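Long-range contacts in SusD-like protein BACOVA_02651 (Bacteroides ovatus, PDB 5E75), which binds polysaccharide at the cell surface and probably captures xyloglucan before its transport into the periplasm for degradation: residues S195-G200 and M425-R430; R203-L208 and L372-T377; V363-A368 and Y385-V390. One frame throughout, in Å; residues are numbered along the deposited sequence.

Overall arrangement
All three contacts belong to the helical body of this SusD-family protein, and each ties together parts of two helices or the turns at their ends. Interaction 3 is the core contact, two antiparallel helices packed through aromatic and aliphatic side chains without a direct hydrogen bond; none of its touching residues is exposed. Interactions 1 and 2 use turns at helix ends and mix buried residues with exposed ones (Asn198; Glu205 and Asn374). Interaction 1 pairs a CH-pi contact with a backbone hydrogen bond, and interaction 2 rests on hydrogen bonds of an asparagine amide. These two touch, since Ser195 O lies 2.8 Å from Asp204 N. Helix 360-372 serves interaction 3 through residues 363-368 and interaction 2 at its C-terminal end.

Interaction 1 of 3, residues S195-G200 and M425-R430; sequences SGWNNG and MVTWFR
A CH-pi contact of Arg430 with Trp197, backed by one backbone hydrogen bond, joins the turn after helix 180-195 to the C-terminal part of helix 421-431 in the helical body of this SusD-family protein. The turn is a type II beta turn from Gly196 to Asn199, and Trp197 and Asn198 at its two central positions meet Arg430. The Arg430 chain bends at chi2 (-82°) and runs over one face of the indole: CG stands 3.5 Å from the centroid of the Trp197 six-membered ring, almost on the ring normal. The guanidinium is turned nearly perpendicular to the indole, with Trp197 NE1 at its edge. Glu151 bonds to both groups, accepting from Trp197 NE1 and forming a salt bridge with Arg430 NH2, while Phe155 packs edge-to-face with the indole. Asn198 lies alongside Arg430, its ND2 over a guanidinium face and its OD1 3.3 Å from Arg430 CD. Thr427, one helical turn before Arg430, borders the far end of the indole at CZ3. Asn198 N donates to Arg430 O at 2.9 Å from above the carbonyl plane, and a water 2.6 Å from Asn198 OD1 makes a second, weak bond to that same Arg430 O.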
loop_
_atom_site.group_PDB
_atom_site.type_symbol
_atom_site.label_atom_id
_atom_site.label_comp_id
_atom_site.label_asym_id
_atom_site.label_seq_id
_atom_site.Cartn_x
_atom_site.Cartn_y
_atom_site.Cartn_z
ATOM N N SER A 195 10.037 -4.840 15.690
ATOM C CA SER A 195 9.987 -4.978 17.145
ATOM C C SER A 195 9.460 -6.346 17.576
ATOM O O SER A 195 10.020 -6.960 18.477
ATOM C CB SER A 195 9.181 -3.850 17.792
ATOM O OG SER A 195 7.800 -3.941 17.485
ATOM N N GLY A 196 8.403 -6.831 16.933
ATOM C CA GLY A 196 7.810 -8.104 17.308
ATOM C C GLY A 196 8.119 -9.261 16.378
ATOM O O GLY A 196 7.586 -10.358 16.541
ATOM N N TRP A 197 8.970 -9.020 15.384
ATOM C CA TRP A 197 9.127 -9.964 14.273
ATOM C C TRP A 197 9.862 -11.217 14.702
ATOM O O TRP A 197 11.037 -11.168 15.011
ATOM C CB TRP A 197 9.851 -9.246 13.139
ATOM C CG TRP A 197 9.999 -9.956 11.810
ATOM C CD1 TRP A 197 10.910 -10.927 11.491
ATOM C CD2 TRP A 197 9.284 -9.667 10.602
ATOM N NE1 TRP A 197 10.793 -11.271 10.165
ATOM C CE2 TRP A 197 9.796 -10.518 9.604
ATOM C CE3 TRP A 197 8.272 -8.773 10.272
ATOM C CZ2 TRP A 197 9.316 -10.503 8.295
ATOM C CZ3 TRP A 197 7.780 -8.774 8.963
ATOM C CH2 TRP A 197 8.320 -9.627 7.998
ATOM N N ASN A 198 9.156 -12.347 14.714
ATOM C CA ASN A 198 9.716 -13.620 15.193
ATOM C C ASN A 198 10.274 -13.478 16.611
ATOM O O ASN A 198 11.312 -14.056 16.930
ATOM C CB ASN A 198 10.849 -14.146 14.279
ATOM C CG ASN A 198 10.364 -14.811 12.999
ATOM O OD1 ASN A 198 9.293 -15.412 12.950
ATOM N ND2 ASN A 198 11.200 -14.746 11.957
ATOM N N ASN A 199 9.598 -12.705 17.457
ATOM C CA ASN A 199 10.136 -12.377 18.777
ATOM C C ASN A 199 9.314 -12.941 19.945
ATOM O O ASN A 199 9.265 -12.349 21.034
ATOM C CB ASN A 199 10.259 -10.861 18.918
ATOM C CG ASN A 199 11.215 -10.448 20.015
ATOM O OD1 ASN A 199 12.304 -11.022 20.161
ATOM N ND2 ASN A 199 10.831 -9.440 20.782
ATOM N N GLY A 200 8.638 -14.060 19.708
ATOM C CA GLY A 200 8.012 -14.813 20.781
ATOM C C GLY A 200 6.777 -14.188 21.401
ATOM O O GLY A 200 6.385 -14.568 22.502
ATOM N N MET A 425 -0.671 -6.761 7.622
ATOM C CA MET A 425 -1.122 -8.042 8.156
ATOM C C MET A 425 0.030 -9.045 8.275
ATOM O O MET A 425 0.056 -9.822 9.230
ATOM C CB MET A 425 -2.268 -8.621 7.330
ATOM C CG MET A 425 -3.553 -7.876 7.529
ATOM S SD MET A 425 -4.842 -8.460 6.440
ATOM C CE MET A 425 -6.215 -7.435 6.991
ATOM N N VAL A 426 0.978 -9.040 7.336
ATOM C CA VAL A 426 2.140 -9.920 7.456
ATOM C C VAL A 426 2.988 -9.527 8.667
ATOM O O VAL A 426 3.442 -10.398 9.424
ATOM C CB VAL A 426 2.989 -9.937 6.161
ATOM C CG1 VAL A 426 4.233 -10.775 6.347
ATOM C CG2 VAL A 426 2.144 -10.468 5.002
ATOM N N THR A 427 3.206 -8.224 8.853
ATOM C CA THR A 427 3.917 -7.747 10.035
ATOM C C THR A 427 3.249 -8.246 11.322
ATOM O O THR A 427 3.915 -8.743 12.226
ATOM C CB THR A 427 4.028 -6.221 10.044
ATOM O OG1 THR A 427 4.875 -5.820 8.968
ATOM C CG2 THR A 427 4.625 -5.707 11.339
ATOM N N TRP A 428 1.932 -8.107 11.408
ATOM C CA TRP A 428 1.216 -8.585 12.582
ATOM C C TRP A 428 1.328 -10.109 12.735
ATOM O O TRP A 428 1.447 -10.603 13.860
ATOM C CB TRP A 428 -0.257 -8.131 12.551
ATOM C CG TRP A 428 -0.451 -6.668 12.775
ATOM C CD1 TRP A 428 0.211 -5.857 13.675
ATOM C CD2 TRP A 428 -1.389 -5.821 12.105
ATOM N NE1 TRP A 428 -0.256 -4.565 13.585
ATOM C CE2 TRP A 428 -1.233 -4.519 12.626
ATOM C CE3 TRP A 428 -2.338 -6.037 11.098
ATOM C CZ2 TRP A 428 -1.995 -3.448 12.172
ATOM C CZ3 TRP A 428 -3.078 -4.980 10.638
ATOM C CH2 TRP A 428 -2.901 -3.696 11.173
ATOM N N PHE A 429 1.308 -10.857 11.628
ATOM C CA PHE A 429 1.450 -12.308 11.671
ATOM C C PHE A 429 2.819 -12.733 12.185
ATOM O O PHE A 429 2.947 -13.739 12.896
ATOM C CB PHE A 429 1.170 -12.914 10.290
ATOM C CG PHE A 429 1.649 -14.319 10.155
ATOM C CD1 PHE A 429 0.937 -15.363 10.718
ATOM C CD2 PHE A 429 2.839 -14.594 9.517
ATOM C CE1 PHE A 429 1.410 -16.657 10.630
ATOM C CE2 PHE A 429 3.306 -15.887 9.427
ATOM C CZ PHE A 429 2.601 -16.918 9.987
ATOM N N ARG A 430 3.844 -11.965 11.850
ATOM C CA ARG A 430 5.177 -12.270 12.343
ATOM C C ARG A 430 5.328 -11.996 13.838
ATOM O O ARG A 430 6.238 -12.537 14.480
ATOM C CB ARG A 430 6.231 -11.500 11.530
ATOM C CG ARG A 430 6.788 -12.286 10.369
ATOM C CD ARG A 430 7.893 -13.229 10.854
ATOM N NE ARG A 430 8.529 -13.947 9.767
ATOM C CZ ARG A 430 8.147 -15.128 9.304
ATOM N NH1 ARG A 430 7.108 -15.761 9.836
ATOM N NH2 ARG A 430 8.825 -15.689 8.311
HETATM O O HOH W 1 6.998 -15.759 14.150
#

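Interaction 2 of 3, residues R203-L208 and L372-T377; sequences RDEGDL and LGNNST
Asn374 reaches from the turn after helix 360-372 to the residues that open helix 205-221, and its side-chain amide makes all three direct hydrogen bonds of the contact. CB points toward the 203-208 segment, and CG, set anti to the carbonyl carbon (chi1 -70°), brings both ends of the amide up to the backbone of Arg203. At the tip, OD1 takes Arg203 N on a lone pair, 2.8 Å away and nearly straight, and it also lies 3.6 Å from Arg203 CB. ND2 gives one hydrogen to Arg203 O at 2.8 Å, again in the carbonyl plane. One amide thus reads both the N-H and the C=O of a single residue, which fixes its flip and rotation. The other ND2 hydrogen goes to Glu205 OE2 at 2.9 Å; this bond stays close to the amide plane but meets the carboxylate from above its own plane.

Next to the amide, Leu208 CD1 packs 3.6 Å from Gly373 CA and also borders Asn374 ND2. Gly373, which leaves the helix with positive phi, and Asn374 are the central residues of a type II' turn from Leu372 to Asn375. Water bridges Gly373 O to Arg203 NH1, whose salt bridge is with Glu369 of helix 360-372. A second water accepts from Asn374 N and makes a weak bond to Glu205 OE2. On the helix side, Asp204 is the N-cap residue, its OD2 accepting from Asp207 N at 2.9 Å. The whole is a junction of a capped helix start with a helix-ending turn, here bridged by an asparagine amide.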
loop_
_atom_site.group_PDB
_atom_site.type_symbol
_atom_site.label_atom_id
_atom_site.label_comp_id
_atom_site.label_asym_id
_atom_site.label_seq_id
_atom_site.Cartn_x
_atom_site.Cartn_y
_atom_site.Cartn_z
ATOM N N ARG A 203 7.070 -7.286 21.811
ATOM C CA ARG A 203 7.739 -6.300 20.977
ATOM C C ARG A 203 8.941 -5.704 21.705
ATOM O O ARG A 203 8.837 -5.220 22.834
ATOM C CB ARG A 203 6.756 -5.217 20.540
ATOM C CG ARG A 203 5.785 -5.725 19.470
ATOM C CD ARG A 203 4.791 -4.668 18.963
ATOM N NE ARG A 203 4.517 -4.855 17.550
ATOM C CZ ARG A 203 3.471 -4.380 16.893
ATOM N NH1 ARG A 203 2.509 -3.699 17.510
ATOM N NH2 ARG A 203 3.372 -4.627 15.585
ATOM N N ASP A 204 10.091 -5.754 21.043
ATOM C CA ASP A 204 11.337 -5.240 21.592
ATOM C C ASP A 204 11.185 -3.789 22.008
ATOM O O ASP A 204 10.802 -2.945 21.206
ATOM C CB ASP A 204 12.410 -5.355 20.521
ATOM C CG ASP A 204 13.768 -4.940 21.020
ATOM O OD1 ASP A 204 14.427 -5.796 21.656
ATOM O OD2 ASP A 204 14.173 -3.792 20.769
ATOM N N GLU A 205 11.532 -3.481 23.252
ATOM C CA GLU A 205 11.331 -2.138 23.771
ATOM C C GLU A 205 12.274 -1.118 23.121
ATOM O O GLU A 205 11.923 0.052 22.971
ATOM C CB GLU A 205 11.480 -2.165 25.301
ATOM C CG GLU A 205 10.376 -2.972 26.019
ATOM C CD GLU A 205 9.040 -2.246 26.098
ATOM O OE1 GLU A 205 8.978 -1.057 25.703
ATOM O OE2 GLU A 205 8.050 -2.865 26.572
ATOM N N GLY A 206 13.461 -1.556 22.715
ATOM C CA GLY A 206 14.367 -0.684 21.997
ATOM C C GLY A 206 13.798 -0.241 20.660
ATOM O O GLY A 206 13.823 0.942 20.334
ATOM N N ASP A 207 13.288 -1.198 19.896
ATOM C CA ASP A 207 12.681 -0.878 18.613
ATOM C C ASP A 207 11.411 -0.047 18.793
ATOM O O ASP A 207 11.162 0.851 17.996
ATOM C CB ASP A 207 12.376 -2.145 17.806
ATOM C CG ASP A 207 13.618 -2.790 17.176
ATOM O OD1 ASP A 207 14.734 -2.209 17.201
ATOM O OD2 ASP A 207 13.457 -3.889 16.615
ATOM N N LEU A 208 10.613 -0.335 19.827
ATOM C CA LEU A 208 9.432 0.482 20.116
ATOM C C LEU A 208 9.822 1.928 20.392
ATOM O O LEU A 208 9.184 2.869 19.922
ATOM C CB LEU A 208 8.630 -0.089 21.283
ATOM C CG LEU A 208 7.844 -1.369 21.013
ATOM C CD1 LEU A 208 7.267 -1.897 22.327
ATOM C CD2 LEU A 208 6.728 -1.106 20.011
ATOM N N LEU A 372 1.249 2.056 22.242
ATOM C CA LEU A 372 0.607 0.894 22.842
ATOM C C LEU A 372 1.657 -0.128 23.287
ATOM O O LEU A 372 1.611 -0.644 24.412
ATOM C CB LEU A 372 -0.359 0.282 21.842
ATOM C CG LEU A 372 -1.034 -1.020 22.273
ATOM C CD1 LEU A 372 -2.001 -0.809 23.431
ATOM C CD2 LEU A 372 -1.768 -1.662 21.099
ATOM N N GLY A 373 2.617 -0.408 22.409
ATOM C CA GLY A 373 3.739 -1.256 22.767
ATOM C C GLY A 373 3.274 -2.617 23.227
ATOM O O GLY A 373 2.515 -3.268 22.539
ATOM N N ASN A 374 3.734 -3.028 24.409
ATOM C CA ASN A 374 3.399 -4.328 24.967
ATOM C C ASN A 374 2.257 -4.255 25.964
ATOM O O ASN A 374 1.875 -5.270 26.561
ATOM C CB ASN A 374 4.626 -4.931 25.636
ATOM C CG ASN A 374 5.674 -5.343 24.626
ATOM O OD1 ASN A 374 5.375 -6.102 23.715
ATOM N ND2 ASN A 374 6.884 -4.833 24.770
ATOM N N ASN A 375 1.688 -3.068 26.128
ATOM C CA ASN A 375 0.518 -2.940 26.993
ATOM C C ASN A 375 -0.757 -3.397 26.291
ATOM O O ASN A 375 -0.849 -3.376 25.061
ATOM C CB ASN A 375 0.401 -1.505 27.494
ATOM C CG ASN A 375 1.506 -1.150 28.474
ATOM O OD1 ASN A 375 1.834 -1.938 29.365
ATOM N ND2 ASN A 375 2.101 0.006 28.297
ATOM N N SER A 376 -1.748 -3.832 27.059
ATOM C CA SER A 376 -2.974 -4.332 26.451
ATOM C C SER A 376 -3.871 -3.184 25.990
ATOM O O SER A 376 -4.694 -3.363 25.097
ATOM C CB SER A 376 -3.715 -5.252 27.420
ATOM O OG SER A 376 -4.126 -4.543 28.571
ATOM N N THR A 377 -3.673 -2.000 26.570
ATOM C CA THR A 377 -4.457 -0.821 26.218
ATOM C C THR A 377 -3.585 0.414 26.300
ATOM O O THR A 377 -2.587 0.435 27.034
ATOM C CB THR A 377 -5.649 -0.586 27.176
ATOM O OG1 THR A 377 -5.160 -0.167 28.459
ATOM C CG2 THR A 377 -6.487 -1.832 27.337
HETATM O O HOH W 2 1.970 -2.454 19.983
HETATM O O HOH W 3 5.149 -1.270 26.204
#

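Interaction 3 of 3, residues V363-A368 and Y385-V390; sequences VYLTYA and YFFNRV
An aromatic cluster of Tyr364, Tyr367 and Phe386 lies in the interface of an antiparallel helix pair, helix 360-372 against helix 382-393. The axes of the short segments approach to 7.8 Å and cross at -142°. At the centre Phe386 turns its edge to the face of Tyr364: CD1 sits over the middle of the tyrosine ring, 3.6 Å from Tyr364 CZ, with the ring planes at 59°. Phe386 CD2 comes to the edge of the Tyr367 ring, 3.7 Å from Tyr367 CD2, so the phenyl touches two tyrosines one helical turn apart.

The tyrosines take different first torsions: CG of Tyr364 is anti to the carbonyl carbon, whereas that of Tyr367 is anti to the backbone N (chi1 -175°), and the two rings thereby reach Phe386 from different directions. Tyr364 runs alongside Arg389, whose CB lies 3.8 Å from ring atom CE2. A water joins their polar ends, donating to Tyr364 OH at 2.8 Å and accepting from Arg389 NE; the rest of that guanidinium forms salt bridges with Glu392 and Asp225.

Aliphatic packing completes the interface. Leu365 CD2 touches Phe387 CD2 at 3.7 Å and Val390 CG2, which also meets Tyr364 CB, while Ala368 CB packs against Phe387 CB, 3.7 Å away. Helix 205-221 covers the aromatic cluster through Ser216, Cys219 and Glu220, and helix 404-415 lies against Leu365, Phe387 and Val390, so both helices pack against the pair, each at its own set of side chains.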
loop_
_atom_site.group_PDB
_atom_site.type_symbol
_atom_site.label_atom_id
_atom_site.label_comp_id
_atom_site.label_asym_id
_atom_site.label_seq_id
_atom_site.Cartn_x
_atom_site.Cartn_y
_atom_site.Cartn_z
ATOM N N VAL A 363 1.669 7.508 9.595
ATOM C CA VAL A 363 2.612 7.834 10.652
ATOM C C VAL A 363 1.854 8.067 11.965
ATOM O O VAL A 363 2.328 7.649 13.024
ATOM C CB VAL A 363 3.532 9.027 10.285
ATOM C CG1 VAL A 363 4.606 9.206 11.321
ATOM C CG2 VAL A 363 4.168 8.819 8.924
ATOM N N TYR A 364 0.688 8.707 11.892
ATOM C CA TYR A 364 -0.138 8.900 13.096
ATOM C C TYR A 364 -0.494 7.562 13.725
ATOM O O TYR A 364 -0.362 7.369 14.938
ATOM C CB TYR A 364 -1.434 9.665 12.768
ATOM C CG TYR A 364 -1.298 11.173 12.549
ATOM C CD1 TYR A 364 -0.068 11.768 12.312
ATOM C CD2 TYR A 364 -2.418 12.004 12.592
ATOM C CE1 TYR A 364 0.036 13.145 12.128
ATOM C CE2 TYR A 364 -2.310 13.358 12.403
ATOM C CZ TYR A 364 -1.089 13.930 12.170
ATOM O OH TYR A 364 -1.050 15.301 12.022
ATOM N N LEU A 365 -0.981 6.633 12.913
ATOM C CA LEU A 365 -1.394 5.343 13.438
ATOM C C LEU A 365 -0.209 4.492 13.892
ATOM O O LEU A 365 -0.308 3.751 14.867
ATOM C CB LEU A 365 -2.260 4.575 12.417
ATOM C CG LEU A 365 -3.597 5.227 12.082
ATOM C CD1 LEU A 365 -4.302 4.461 10.987
ATOM C CD2 LEU A 365 -4.488 5.320 13.273
ATOM N N THR A 366 0.915 4.609 13.189
ATOM C CA THR A 366 2.154 3.927 13.594
ATOM C C THR A 366 2.640 4.420 14.952
ATOM O O THR A 366 3.031 3.627 15.811
ATOM C CB THR A 366 3.255 4.115 12.517
ATOM O OG1 THR A 366 2.842 3.441 11.325
ATOM C CG2 THR A 366 4.614 3.543 12.929
ATOM N N TYR A 367 2.590 5.724 15.163
ATOM C CA TYR A 367 2.967 6.282 16.451
ATOM C C TYR A 367 2.064 5.714 17.559
ATOM O O TYR A 367 2.550 5.280 18.609
ATOM C CB TYR A 367 2.868 7.810 16.391
ATOM C CG TYR A 367 3.335 8.559 17.628
ATOM C CD1 TYR A 367 4.252 8.009 18.510
ATOM C CD2 TYR A 367 2.859 9.830 17.886
ATOM C CE1 TYR A 367 4.673 8.705 19.639
ATOM C CE2 TYR A 367 3.271 10.532 19.012
ATOM C CZ TYR A 367 4.178 9.961 19.878
ATOM O OH TYR A 367 4.578 10.664 20.998
ATOM N N ALA A 368 0.754 5.684 17.319
ATOM C CA ALA A 368 -0.170 5.142 18.301
ATOM C C ALA A 368 0.166 3.699 18.655
ATOM O O ALA A 368 0.175 3.309 19.828
ATOM C CB ALA A 368 -1.616 5.241 17.801
ATOM N N TYR A 385 -3.548 10.662 20.971
ATOM C CA TYR A 385 -3.990 11.889 20.325
ATOM C C TYR A 385 -3.928 11.745 18.814
ATOM O O TYR A 385 -4.877 12.094 18.118
ATOM C CB TYR A 385 -3.155 13.094 20.772
ATOM C CG TYR A 385 -3.349 14.341 19.936
ATOM C CD1 TYR A 385 -4.550 15.033 19.945
ATOM C CD2 TYR A 385 -2.328 14.806 19.120
ATOM C CE1 TYR A 385 -4.722 16.169 19.185
ATOM C CE2 TYR A 385 -2.482 15.934 18.362
ATOM C CZ TYR A 385 -3.689 16.617 18.395
ATOM O OH TYR A 385 -3.848 17.742 17.629
ATOM N N PHE A 386 -2.823 11.223 18.295
ATOM C CA PHE A 386 -2.671 11.149 16.847
ATOM C C PHE A 386 -3.554 10.069 16.244
ATOM O O PHE A 386 -4.054 10.248 15.134
ATOM C CB PHE A 386 -1.190 11.042 16.453
ATOM C CG PHE A 386 -0.453 12.367 16.572
ATOM C CD1 PHE A 386 -0.716 13.384 15.687
ATOM C CD2 PHE A 386 0.445 12.603 17.608
ATOM C CE1 PHE A 386 -0.097 14.607 15.793
ATOM C CE2 PHE A 386 1.056 13.828 17.737
ATOM C CZ PHE A 386 0.790 14.837 16.829
ATOM N N PHE A 387 -3.806 8.982 16.974
ATOM C CA PHE A 387 -4.820 8.022 16.561
ATOM C C PHE A 387 -6.162 8.746 16.418
ATOM O O PHE A 387 -6.887 8.594 15.416
ATOM C CB PHE A 387 -4.936 6.882 17.588
ATOM C CG PHE A 387 -6.044 5.908 17.311
ATOM C CD1 PHE A 387 -7.348 6.174 17.718
ATOM C CD2 PHE A 387 -5.791 4.714 16.660
ATOM C CE1 PHE A 387 -8.368 5.282 17.464
ATOM C CE2 PHE A 387 -6.823 3.804 16.409
ATOM C CZ PHE A 387 -8.109 4.106 16.801
ATOM N N ASN A 388 -6.483 9.561 17.417
ATOM C CA ASN A 388 -7.765 10.241 17.423
ATOM C C ASN A 388 -7.883 11.361 16.399
ATOM O O ASN A 388 -9.005 11.721 16.014
ATOM C CB ASN A 388 -8.133 10.692 18.848
ATOM C CG ASN A 388 -8.725 9.562 19.660
ATOM O OD1 ASN A 388 -9.421 8.698 19.127
ATOM N ND2 ASN A 388 -8.464 9.563 20.951
ATOM N N ARG A 389 -6.757 11.882 15.903
ATOM C CA ARG A 389 -6.794 12.822 14.794
ATOM C C ARG A 389 -7.298 12.120 13.530
ATOM O O ARG A 389 -8.012 12.721 12.729
ATOM C CB ARG A 389 -5.415 13.437 14.532
ATOM C CG ARG A 389 -4.997 14.536 15.521
ATOM C CD ARG A 389 -5.780 15.831 15.296
ATOM N NE ARG A 389 -5.506 16.342 13.962
ATOM C CZ ARG A 389 -6.392 16.478 12.974
ATOM N NH1 ARG A 389 -7.682 16.228 13.154
ATOM N NH2 ARG A 389 -5.979 16.914 11.788
ATOM N N VAL A 390 -6.919 10.852 13.356
ATOM C CA VAL A 390 -7.393 10.086 12.201
ATOM C C VAL A 390 -8.917 9.871 12.306
ATOM O O VAL A 390 -9.662 10.021 11.323
ATOM C CB VAL A 390 -6.623 8.760 12.059
ATOM C CG1 VAL A 390 -7.165 7.946 10.887
ATOM C CG2 VAL A 390 -5.130 9.024 11.859
HETATM O O HOH W 4 -2.786 16.994 13.387
#